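Local coordinates for (S)-ureidoglycine aminohydrolase cupin domain-containing protein (Pseudomonas syringae pv. tomato, PDB 3MYX) that is of unknown function but carries a EutQ-like cupin domain and is probably related to (S)-ureidoglycine aminohydrolases, at residues W172-T175 with P176-R179. Residues are numbered along the deposited sequence; the frame is centred on the assembly and turned at random.
Sequences WDST and PYER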
# COMPACT_ATOMS: atom_id res chain seq x y z
N TRP A 172 -2.43 -10.70 -3.72
CA TRP A 172 -2.69 -11.85 -2.85
C TRP A 172 -4.16 -12.15 -2.85
O TRP A 172 -4.98 -11.24 -2.99
CB TRP A 172 -2.28 -11.49 -1.43
CG TRP A 172 -2.57 -12.40 -0.26
CD1 TRP A 172 -1.72 -13.30 0.27
CD2 TRP A 172 -3.71 -12.37 0.60
NE1 TRP A 172 -2.27 -13.86 1.40
CE2 TRP A 172 -3.48 -13.27 1.64
CE3 TRP A 172 -4.90 -11.63 0.60
CZ2 TRP A 172 -4.39 -13.46 2.67
CZ3 TRP A 172 -5.80 -11.82 1.63
CH2 TRP A 172 -5.52 -12.71 2.66
N ASP A 173 -4.51 -13.42 -2.68
CA ASP A 173 -5.89 -13.76 -2.41
C ASP A 173 -6.02 -14.87 -1.39
O ASP A 173 -5.04 -15.52 -1.04
CB ASP A 173 -6.73 -13.99 -3.70
CG ASP A 173 -6.51 -15.34 -4.41
OD1 ASP A 173 -5.84 -16.28 -3.90
OD2 ASP A 173 -7.04 -15.44 -5.55
N SER A 174 -7.22 -15.02 -0.87
CA SER A 174 -7.46 -15.99 0.18
C SER A 174 -8.92 -16.36 0.26
O SER A 174 -9.80 -15.52 0.09
CB SER A 174 -7.04 -15.43 1.54
OG SER A 174 -7.08 -16.41 2.55
N THR A 175 -9.15 -17.61 0.62
CA THR A 175 -10.44 -18.08 1.07
C THR A 175 -10.68 -17.50 2.49
O THR A 175 -9.79 -16.89 3.09
CB THR A 175 -10.46 -19.62 1.02
OG1 THR A 175 -9.49 -20.15 1.92
CG2 THR A 175 -10.19 -20.15 -0.39
N PRO A 176 -11.91 -17.64 3.02
CA PRO A 176 -12.24 -16.98 4.28
C PRO A 176 -11.46 -17.51 5.46
O PRO A 176 -11.15 -18.70 5.53
CB PRO A 176 -13.72 -17.33 4.49
CG PRO A 176 -14.22 -17.78 3.21
CD PRO A 176 -13.08 -18.31 2.42
N TYR A 177 -11.14 -16.64 6.40
CA TYR A 177 -10.57 -17.08 7.67
C TYR A 177 -10.71 -16.06 8.77
O TYR A 177 -11.01 -14.88 8.53
CB TYR A 177 -9.10 -17.48 7.53
CG TYR A 177 -8.12 -16.37 7.23
CD1 TYR A 177 -7.90 -15.93 5.93
CD2 TYR A 177 -7.38 -15.78 8.25
CE1 TYR A 177 -6.97 -14.95 5.64
CE2 TYR A 177 -6.44 -14.81 7.98
CZ TYR A 177 -6.23 -14.40 6.67
OH TYR A 177 -5.31 -13.43 6.36
N GLU A 178 -10.49 -16.55 9.99
CA GLU A 178 -10.54 -15.75 11.20
C GLU A 178 -9.41 -16.17 12.10
O GLU A 178 -9.20 -17.36 12.32
CB GLU A 178 -11.89 -15.93 11.90
CG GLU A 178 -12.06 -15.06 13.16
CD GLU A 178 -13.39 -15.29 13.88
OE1 GLU A 178 -14.27 -15.99 13.33
OE2 GLU A 178 -13.54 -14.76 14.99
N ARG A 179 -8.69 -15.19 12.64
CA ARG A 179 -7.62 -15.44 13.59
C ARG A 179 -7.76 -14.50 14.77
O ARG A 179 -8.51 -13.52 14.73
CB ARG A 179 -6.26 -15.23 12.91
CG ARG A 179 -6.06 -13.85 12.28
CD ARG A 179 -4.60 -13.61 11.93
NE ARG A 179 -4.37 -12.27 11.38
CZ ARG A 179 -4.32 -11.15 12.10
NH1 ARG A 179 -4.50 -11.17 13.43
NH2 ARG A 179 -4.11 -9.99 11.49
O HOH W 1 -11.06 -20.91 3.92
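Y177 turns one edge of its phenol ring back toward W172, S174 and T175, and the packed side of this local contact lies along that edge. S174 OG comes within 3.4 Å of Y177 CE1, and T175 O, in the plane of the ring, is 3.5 Å from Y177 CD1. The hydroxyl of S174 is held where it is by a bond to the next carbonyl: S174 OG donates to T175 O at 2.8 Å, in the carbonyl plane and on a lone pair, with a C=O...donor angle of 133°. With CG anti to the backbone N (chi1 172°), the indole of W172 extends toward the tyrosine; W172 CH2 lies 3.8 Å from Y177 OH and makes an apolar touch on Y177 CE1 at 4.0 Å. Beyond these segments, W225 stacks on the Y177 ring and K233 makes a cation-pi contact with W172.

The outer side, at T175 and the exposed P176, is the solvent side, although the proline ring presses on T175 at the peptide joint (T175 CB to P176 CD, 3.2 Å). Water 1 donates to P176 O at 2.7 Å and also hydrogen-bonds T175 OG1, which has a second partner in the backbone N of Q153. The backbone pairs S174 with V231 but Y177 with S227, so the chain passes from pairing with strand 231-237 to pairing with strand 222-227, consistent with the jelly-roll beta-barrel of the cupins, where the chain steps from one sheet to the other.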